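Long-range contacts in glutamate receptor kainate-like protein (Pleurobrachia bachei, PDB 4ZDM), which binds glycine in the ligand-binding domain of an ionotropic glutamate receptor subunit, which probably opens an ion channel when it is occupied: residues G142-R147 and F186-E191; L10-I15 and T88-V93. All blocks are in the same frame, centred on the assembly; numbering follows the deposited sequence.

Overall arrangement
From the N terminus, strand 8-13 enters the sheet of one lobe of the ligand-binding clamshell, and the chain returns through helix 40-52, strand 54-59 and helix 78-84 before T88-V93 lies beside L10-I15: interaction 2 closes this loop of 72 residues. The chain then crosses to the other lobe, where G142-R147 leads into a mainly helical loop of 38 residues that interaction 1 closes with F186-E191. The loops follow one another, neither nested nor crossed. The contacts lie on opposite sides of the chain's centre, their own centres about 23 Å apart, with the bound glycine in the cleft between the two lobes.

Interaction 1: G142-R147 and F186-E191; sequences GVVDSR and FVFIDE. With NA (sodium ion), chain E; GLY (glycine), chain B.
G142 and F188 form a parallel beta bridge in the second lobe of a clamshell fold of the periplasmic-binding-protein type. Both backbone polar atoms of G142 are paired: its N gives a hydrogen bond to V187 O (2.9 Å), and its O takes one from I189 N (3.1 Å) that is practically straight, at 179°. Beyond the bridge the strands part, and water 1 fills in, accepting from V144 N and lying within bonding distance of I189 O and D190 OD2. V144 CG2 meets the F188 ring at its edge, 3.7 Å from CZ, while D190 CB covers part of one ring face.

R147, whose CG is anti to the backbone N (chi1 -171°), runs extended to D190 and crosses that side chain at about a right angle. R147 and D190 form a salt bridge: NH2 donates to D190 OD1 (2.9 Å), on its syn lone pair, and NE adds weak bonds to both carboxylate oxygens. D190 OD1 also takes a weak bond from E191 N. At the other end of the guanidinium, NH1 forms a second salt bridge, with E17 of the first lobe. Over one guanidinium face sits the bound glycine, its CA 3.7 Å above the plane. The ligand's amino N donates to E191 OE1 (2.8 Å), while S96 and N148 hold E191 OE2.

At the turn V144-R147, S146 OG donates to D145 OD2 from above the carboxylate plane. D145 OD1 coordinates a sodium ion at 2.4 Å, alongside E150 OE2 and water 2.

Interaction 2: L10-I15 and T88-V93; sequences LRLGII and TDMIVV. With SO4 (sulfate ion), chain D.
R11 and D89 clasp each other at the start of a parallel strand pair in the first lobe, part of an alpha/beta fold in which strand 8-13 runs between strands 54-59 and 90-92. The backbone of R11 is gripped at both polar atoms. Its N donates to D89 OD2 (2.9 Å), an almost straight bond of 175° to the anti lone pair, and its O receives D89 N at 2.7 Å plus a weak bond from M90 N. With CG of D89 beside its own backbone N (chi1 -56°), the carboxylate and that N-H can both face R11. Regular pairing follows: G13 N donates to M90 O (2.8 Å) and V92 N to G13 O (3.0 Å).

On the face of L12 and M90 the two side chains lie side by side, L12 CD2 against M90 CB at 3.8 Å; V92 crosses L12 obliquely, and helix 40-52 covers this layer through V45 and M48. On the opposite face, that of I91, helix 78-84 packs L83 against T88 and I91; beyond the paired strands its L79 meets I15 and V93. Here V93 CG1 presses on I15 N (3.3 Å), a buried amide with no hydrogen-bond partner in the model.

Further out, R222 forms a salt bridge with D89 OD1, and water 3 joins D89 OD2 to R11 NH1. The R11 side chain, bent at chi2 (87°), leads away to a sulfate, probably from the crystallisation liquor, at the subunit interface, where R32 of the second subunit also binds. R11 NE and NH2 both donate to sulfate O2, each at 2.9 Å, with O2 at the guanidinium edge, while NH2 also reaches K87 O of the second subunit.

Interaction 1: G142-R147 and F186-E191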
ATOM      1  N   GLY A 142      -5.145  26.932 -24.761  1.00 13.42           N
ATOM      2  CA  GLY A 142      -4.619  26.369 -23.553  1.00 12.99           C
ATOM      3  C   GLY A 142      -4.656  24.853 -23.463  1.00 12.53           C
ATOM      4  O   GLY A 142      -5.451  24.210 -24.112  1.00 13.85           O
ATOM      5  N   VAL A 143      -3.772  24.332 -22.626  1.00 13.96           N
ATOM      6  CA  VAL A 143      -3.685  22.904 -22.304  1.00 13.14           C
ATOM      7  C   VAL A 143      -3.455  22.779 -20.807  1.00 13.73           C
ATOM      8  O   VAL A 143      -2.915  23.718 -20.172  1.00 14.26           O
ATOM      9  CB  VAL A 143      -2.560  22.184 -23.102  1.00 13.27           C
ATOM     10  CG1 VAL A 143      -2.846  22.221 -24.544  1.00 15.53           C
ATOM     11  CG2 VAL A 143      -1.204  22.747 -22.789  1.00 14.61           C
ATOM     12  N   VAL A 144      -3.815  21.639 -20.232  1.00 11.75           N
ATOM     13  CA  VAL A 144      -3.543  21.337 -18.825  1.00 11.66           C
ATOM     14  C   VAL A 144      -2.109  20.902 -18.612  1.00 13.85           C
ATOM     15  O   VAL A 144      -1.606  20.040 -19.317  1.00 13.15           O
ATOM     16  CB  VAL A 144      -4.456  20.258 -18.286  1.00 12.41           C
ATOM     17  CG1 VAL A 144      -4.309  20.062 -16.808  1.00 13.56           C
ATOM     18  CG2 VAL A 144      -5.899  20.559 -18.599  1.00 12.67           C
ATOM     19  N   ASP A 145      -1.456  21.467 -17.608  1.00 12.41           N
ATOM     20  CA  ASP A 145      -0.125  21.003 -17.255  1.00 15.35           C
ATOM     21  C   ASP A 145      -0.161  19.564 -16.781  1.00 12.06           C
ATOM     22  O   ASP A 145      -1.055  19.164 -16.037  1.00 14.43           O
ATOM     23  CB  ASP A 145       0.478  21.861 -16.138  1.00 16.84           C
ATOM     24  CG  ASP A 145       1.833  21.354 -15.679  1.00 21.22           C
ATOM     25  OD1 ASP A 145       2.826  21.627 -16.381  1.00 27.38           O
ATOM     26  OD2 ASP A 145       1.891  20.642 -14.666  1.00 24.13           O
ATOM     27  N   SER A 146       0.846  18.799 -17.201  1.00 13.05           N
ATOM     28  CA  SER A 146       1.065  17.417 -16.732  1.00 12.84           C
ATOM     29  C   SER A 146      -0.108  16.511 -17.065  1.00 14.36           C
ATOM     30  O   SER A 146      -0.381  15.543 -16.358  1.00 16.58           O
ATOM     31  CB  SER A 146       1.368  17.379 -15.235  1.00 16.31           C
ATOM     32  OG  SER A 146       2.616  18.037 -14.962  1.00 16.78           O
ATOM     33  N   ARG A 147      -0.742  16.751 -18.200  1.00 12.45           N
ATOM     34  CA  ARG A 147      -1.804  15.912 -18.718  1.00 10.51           C
ATOM     35  C   ARG A 147      -1.417  15.529 -20.154  1.00 10.24           C
ATOM     36  O   ARG A 147      -0.562  16.152 -20.751  1.00 12.77           O
ATOM     37  CB  ARG A 147      -3.144  16.670 -18.653  1.00 10.36           C
ATOM     38  CG  ARG A 147      -4.353  15.875 -18.953  1.00 10.68           C
ATOM     39  CD  ARG A 147      -5.572  16.780 -18.996  1.00 12.38           C
ATOM     40  NE  ARG A 147      -6.787  16.207 -19.543  1.00 11.43           N
ATOM     41  CZ  ARG A 147      -7.674  15.537 -18.849  1.00 10.43           C
ATOM     42  NH1 ARG A 147      -7.441  15.205 -17.579  1.00 14.24           N
ATOM     43  NH2 ARG A 147      -8.781  15.133 -19.464  1.00 11.09           N
ATOM     44  N   PHE A 186     -11.037  31.645 -26.084  1.00 20.15           N
ATOM     45  CA  PHE A 186     -10.046  30.690 -25.578  1.00 18.88           C
ATOM     46  C   PHE A 186     -10.342  29.296 -26.113  1.00 16.07           C
ATOM     47  O   PHE A 186     -11.414  28.748 -25.840  1.00 18.72           O
ATOM     48  CB  PHE A 186     -10.085  30.703 -24.055  1.00 18.02           C
ATOM     49  CG  PHE A 186      -9.102  29.788 -23.374  1.00 19.07           C
ATOM     50  CD1 PHE A 186      -9.419  28.463 -23.125  1.00 16.54           C
ATOM     51  CD2 PHE A 186      -7.887  30.276 -22.907  1.00 20.48           C
ATOM     52  CE1 PHE A 186      -8.522  27.629 -22.427  1.00 18.98           C
ATOM     53  CE2 PHE A 186      -6.999  29.446 -22.237  1.00 25.03           C
ATOM     54  CZ  PHE A 186      -7.320  28.133 -22.009  1.00 18.81           C
ATOM     55  N   VAL A 187      -9.392  28.720 -26.869  1.00 15.03           N
ATOM     56  CA  VAL A 187      -9.498  27.369 -27.411  1.00 14.34           C
ATOM     57  C   VAL A 187      -8.843  26.407 -26.421  1.00 15.34           C
ATOM     58  O   VAL A 187      -7.664  26.548 -26.107  1.00 16.68           O
ATOM     59  CB  VAL A 187      -8.844  27.247 -28.788  1.00 16.56           C
ATOM     60  CG1 VAL A 187      -8.909  25.847 -29.290  1.00 16.19           C
ATOM     61  CG2 VAL A 187      -9.541  28.183 -29.799  1.00 16.55           C
ATOM     62  N   PHE A 188      -9.623  25.474 -25.918  1.00 13.80           N
ATOM     63  CA  PHE A 188      -9.113  24.446 -25.019  1.00 13.97           C
ATOM     64  C   PHE A 188      -8.850  23.208 -25.827  1.00 11.15           C
ATOM     65  O   PHE A 188      -9.747  22.682 -26.487  1.00 13.36           O
ATOM     66  CB  PHE A 188     -10.115  24.175 -23.893  1.00 13.18           C
ATOM     67  CG  PHE A 188      -9.625  23.227 -22.807  1.00 11.38           C
ATOM     68  CD1 PHE A 188      -8.322  23.236 -22.360  1.00 14.44           C
ATOM     69  CD2 PHE A 188     -10.511  22.381 -22.180  1.00 12.18           C
ATOM     70  CE1 PHE A 188      -7.916  22.349 -21.379  1.00 12.18           C
ATOM     71  CE2 PHE A 188     -10.097  21.518 -21.163  1.00 12.20           C
ATOM     72  CZ  PHE A 188      -8.800  21.514 -20.769  1.00 10.70           C
ATOM     73  N   ILE A 189      -7.606  22.738 -25.790  1.00 11.01           N
ATOM     74  CA  ILE A 189      -7.218  21.541 -26.517  1.00 10.73           C
ATOM     75  C   ILE A 189      -7.090  20.393 -25.504  1.00 12.75           C
ATOM     76  O   ILE A 189      -6.170  20.411 -24.681  1.00 12.42           O
ATOM     77  CB  ILE A 189      -5.918  21.717 -27.312  1.00 12.67           C
ATOM     78  CG1 ILE A 189      -6.039  22.863 -28.320  1.00 15.70           C
ATOM     79  CG2 ILE A 189      -5.592  20.403 -27.995  1.00 15.15           C
ATOM     80  CD1 ILE A 189      -4.694  23.300 -28.902  1.00 20.19           C
ATOM     81  N   ASP A 190      -8.019  19.453 -25.560  1.00 10.08           N
ATOM     82  CA  ASP A 190      -8.001  18.329 -24.621  1.00 10.15           C
ATOM     83  C   ASP A 190      -8.634  17.112 -25.277  1.00 11.56           C
ATOM     84  O   ASP A 190      -8.587  16.975 -26.483  1.00 12.72           O
ATOM     85  CB  ASP A 190      -8.645  18.743 -23.301  1.00 10.78           C
ATOM     86  CG  ASP A 190      -8.150  17.909 -22.118  1.00 15.29           C
ATOM     87  OD1 ASP A 190      -8.693  16.832 -21.861  1.00 14.92           O
ATOM     88  OD2 ASP A 190      -7.209  18.357 -21.443  1.00 14.42           O
ATOM     89  N   GLU A 191      -9.124  16.178 -24.474  1.00  9.72           N
ATOM     90  CA  GLU A 191      -9.376  14.821 -24.949  1.00 10.24           C
ATOM     91  C   GLU A 191     -10.824  14.513 -25.206  1.00 10.21           C
ATOM     92  O   GLU A 191     -11.685  14.688 -24.346  1.00 11.34           O
ATOM     93  CB  GLU A 191      -8.860  13.782 -23.938  1.00 10.30           C
ATOM     94  CG  GLU A 191      -7.363  13.959 -23.614  1.00 10.62           C
ATOM     95  CD  GLU A 191      -6.805  12.867 -22.694  1.00 10.44           C
ATOM     96  OE1 GLU A 191      -7.620  12.186 -22.016  1.00 12.92           O
ATOM     97  OE2 GLU A 191      -5.551  12.709 -22.700  1.00 12.19           O
TER
HETATM   98 NA    NA E 304       3.145  22.936 -18.376  0.73 36.45          NA
HETATM   99  N   GLY B 301      -6.685  11.278 -19.531  1.00 13.76           N
HETATM  100  CA  GLY B 301      -5.690  12.330 -19.197  1.00 10.93           C
HETATM  101  C   GLY B 301      -4.292  11.838 -19.059  1.00 11.46           C
HETATM  102  O   GLY B 301      -3.345  12.626 -18.907  1.00 10.01           O
HETATM  103  OXT GLY B 301      -4.044  10.595 -19.083  1.00  9.68           O
HETATM  104  O   HOH W   1      -5.179  19.875 -22.117  1.00 11.62           O
HETATM  105  O   HOH W   2       5.377  23.910 -19.416  1.00 47.68           O

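Interaction 2: L10-I15 and T88-V93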
ATOM      1  N   LEU A  10      -4.909  -4.166  -3.387  1.00  8.36           N
ATOM      2  CA  LEU A  10      -4.349  -3.157  -4.286  1.00  8.80           C
ATOM      3  C   LEU A  10      -4.743  -1.766  -3.922  1.00 10.19           C
ATOM      4  O   LEU A  10      -5.876  -1.529  -3.482  1.00 11.32           O
ATOM      5  CB  LEU A  10      -4.782  -3.427  -5.724  1.00  8.76           C
ATOM      6  CG  LEU A  10      -4.466  -4.786  -6.318  1.00 10.81           C
ATOM      7  CD1 LEU A  10      -5.072  -4.859  -7.749  1.00 13.31           C
ATOM      8  CD2 LEU A  10      -2.985  -5.059  -6.352  1.00 12.87           C
ATOM      9  N   ARG A  11      -3.832  -0.819  -4.074  1.00  8.44           N
ATOM     10  CA  ARG A  11      -4.138   0.595  -3.975  1.00  8.34           C
ATOM     11  C   ARG A  11      -4.221   1.112  -5.406  1.00  7.87           C
ATOM     12  O   ARG A  11      -3.358   0.877  -6.237  1.00  8.44           O
ATOM     13  CB  ARG A  11      -3.103   1.375  -3.197  1.00  9.89           C
ATOM     14  CG  ARG A  11      -3.194   1.221  -1.698  1.00 10.75           C
ATOM     15  CD  ARG A  11      -2.418   0.017  -1.209  1.00 10.79           C
ATOM     16  NE  ARG A  11      -2.406   0.001   0.265  1.00  9.72           N
ATOM     17  CZ  ARG A  11      -1.739  -0.866   0.996  1.00  9.16           C
ATOM     18  NH1 ARG A  11      -0.987  -1.786   0.439  1.00 10.37           N
ATOM     19  NH2 ARG A  11      -1.839  -0.794   2.308  1.00 11.72           N
ATOM     20  N   LEU A  12      -5.312   1.802  -5.712  1.00  8.18           N
ATOM     21  CA  LEU A  12      -5.624   2.222  -7.070  1.00  6.58           C
ATOM     22  C   LEU A  12      -5.625   3.739  -7.141  1.00  7.94           C
ATOM     23  O   LEU A  12      -6.308   4.426  -6.379  1.00  8.91           O
ATOM     24  CB  LEU A  12      -6.962   1.646  -7.525  1.00  7.13           C
ATOM     25  CG  LEU A  12      -7.045   0.133  -7.457  1.00  9.08           C
ATOM     26  CD1 LEU A  12      -8.423  -0.312  -7.896  1.00 10.13           C
ATOM     27  CD2 LEU A  12      -6.009  -0.615  -8.220  1.00  9.52           C
ATOM     28  N   GLY A  13      -4.890   4.270  -8.118  1.00  7.72           N
ATOM     29  CA  GLY A  13      -4.737   5.692  -8.265  1.00  6.84           C
ATOM     30  C   GLY A  13      -5.885   6.330  -9.031  1.00  6.22           C
ATOM     31  O   GLY A  13      -6.248   5.870 -10.109  1.00  7.42           O
ATOM     32  N   ILE A  14      -6.450   7.408  -8.476  1.00  7.29           N
ATOM     33  CA  ILE A  14      -7.596   8.110  -9.060  1.00  8.03           C
ATOM     34  C   ILE A  14      -7.366   9.616  -9.043  1.00  8.87           C
ATOM     35  O   ILE A  14      -6.675  10.142  -8.169  1.00  9.51           O
ATOM     36  CB  ILE A  14      -8.926   7.818  -8.320  1.00  9.25           C
ATOM     37  CG1 ILE A  14      -8.906   8.321  -6.898  1.00  8.24           C
ATOM     38  CG2 ILE A  14      -9.194   6.333  -8.322  1.00  8.87           C
ATOM     39  CD1 ILE A  14     -10.329   8.452  -6.288  1.00 11.34           C
ATOM     40  N   ILE A  15      -8.022  10.296  -9.988  1.00  8.44           N
ATOM     41  CA  ILE A  15      -8.294  11.729  -9.983  1.00  9.19           C
ATOM     42  C   ILE A  15      -9.734  11.855 -10.394  1.00  9.42           C
ATOM     43  O   ILE A  15     -10.117  11.393 -11.441  1.00  9.88           O
ATOM     44  CB  ILE A  15      -7.395  12.518 -10.940  1.00  9.55           C
ATOM     45  CG1 ILE A  15      -5.948  12.520 -10.442  1.00 14.18           C
ATOM     46  CG2 ILE A  15      -7.896  13.973 -11.068  1.00 11.53           C
ATOM     47  CD1 ILE A  15      -4.979  13.129 -11.374  1.00 14.42           C
ATOM     48  N   THR A  88       0.711   3.523  -5.086  1.00  7.24           N
ATOM     49  CA  THR A  88      -0.359   2.770  -5.714  1.00  6.87           C
ATOM     50  C   THR A  88       0.189   1.627  -6.516  1.00  7.37           C
ATOM     51  O   THR A  88       1.384   1.555  -6.787  1.00  8.46           O
ATOM     52  CB  THR A  88      -1.201   3.652  -6.627  1.00  6.97           C
ATOM     53  OG1 THR A  88      -0.301   4.279  -7.557  1.00  8.34           O
ATOM     54  CG2 THR A  88      -1.958   4.705  -5.826  1.00  9.25           C
ATOM     55  N   ASP A  89      -0.686   0.691  -6.860  1.00  6.97           N
ATOM     56  CA  ASP A  89      -0.352  -0.491  -7.662  1.00  7.05           C
ATOM     57  C   ASP A  89      -0.906  -0.474  -9.080  1.00  6.41           C
ATOM     58  O   ASP A  89      -0.401  -1.200  -9.960  1.00  7.59           O
ATOM     59  CB  ASP A  89      -0.869  -1.730  -6.947  1.00  7.74           C
ATOM     60  CG  ASP A  89      -0.327  -1.832  -5.563  1.00  9.40           C
ATOM     61  OD1 ASP A  89       0.926  -1.925  -5.395  1.00  9.91           O
ATOM     62  OD2 ASP A  89      -1.109  -1.766  -4.583  1.00 10.16           O
ATOM     63  N   MET A  90      -1.929   0.349  -9.342  1.00  5.52           N
ATOM     64  CA  MET A  90      -2.493   0.473 -10.663  1.00  5.91           C
ATOM     65  C   MET A  90      -3.217   1.796 -10.738  1.00  6.38           C
ATOM     66  O   MET A  90      -3.840   2.196  -9.748  1.00  7.88           O
ATOM     67  CB  MET A  90      -3.438  -0.726 -10.983  1.00  7.09           C
ATOM     68  CG  MET A  90      -4.030  -0.674 -12.351  1.00  5.83           C
ATOM     69  SD  MET A  90      -4.743  -2.265 -12.904  1.00  8.78           S
ATOM     70  CE  MET A  90      -6.020  -2.473 -11.739  1.00 11.69           C
ATOM     71  N   ILE A  91      -3.123   2.466 -11.871  1.00  6.12           N
ATOM     72  CA  ILE A  91      -3.821   3.740 -12.101  1.00  5.29           C
ATOM     73  C   ILE A  91      -5.088   3.436 -12.839  1.00  6.87           C
ATOM     74  O   ILE A  91      -5.045   2.778 -13.876  1.00  7.66           O
ATOM     75  CB  ILE A  91      -2.942   4.677 -12.900  1.00  6.39           C
ATOM     76  CG1 ILE A  91      -1.670   5.029 -12.151  1.00  7.49           C
ATOM     77  CG2 ILE A  91      -3.738   5.908 -13.325  1.00  7.93           C
ATOM     78  CD1 ILE A  91      -0.609   5.730 -13.021  1.00  7.57           C
ATOM     79  N   VAL A  92      -6.235   3.912 -12.322  1.00  6.46           N
ATOM     80  CA  VAL A  92      -7.543   3.537 -12.894  1.00  6.39           C
ATOM     81  C   VAL A  92      -8.374   4.713 -13.362  1.00  7.36           C
ATOM     82  O   VAL A  92      -9.576   4.525 -13.617  1.00  7.73           O
ATOM     83  CB  VAL A  92      -8.319   2.633 -11.903  1.00  6.27           C
ATOM     84  CG1 VAL A  92      -7.511   1.347 -11.607  1.00  7.80           C
ATOM     85  CG2 VAL A  92      -8.705   3.361 -10.633  1.00  7.48           C
ATOM     86  N   VAL A  93      -7.762   5.859 -13.602  1.00  7.48           N
ATOM     87  CA  VAL A  93      -8.350   6.879 -14.472  1.00  7.63           C
ATOM     88  C   VAL A  93      -8.325   6.354 -15.899  1.00  7.50           C
ATOM     89  O   VAL A  93      -7.763   5.271 -16.161  1.00  8.41           O
ATOM     90  CB  VAL A  93      -7.629   8.204 -14.391  1.00  7.36           C
ATOM     91  CG1 VAL A  93      -7.636   8.758 -12.932  1.00  9.66           C
ATOM     92  CG2 VAL A  93      -6.196   8.165 -14.932  1.00  7.78           C
TER
HETATM   93  S   SO4 D 303      -5.203   1.246   2.256  1.00 13.74           S
HETATM   94  O1  SO4 D 303      -5.846   2.605   2.299  1.00 15.24           O
HETATM   95  O2  SO4 D 303      -3.740   1.426   2.416  1.00 13.38           O
HETATM   96  O3  SO4 D 303      -5.490   0.658   0.904  1.00 14.31           O
HETATM   97  O4  SO4 D 303      -5.715   0.354   3.302  1.00 15.94           O
HETATM   98  O   HOH W   3      -0.904  -2.983  -2.237  1.00 10.50           O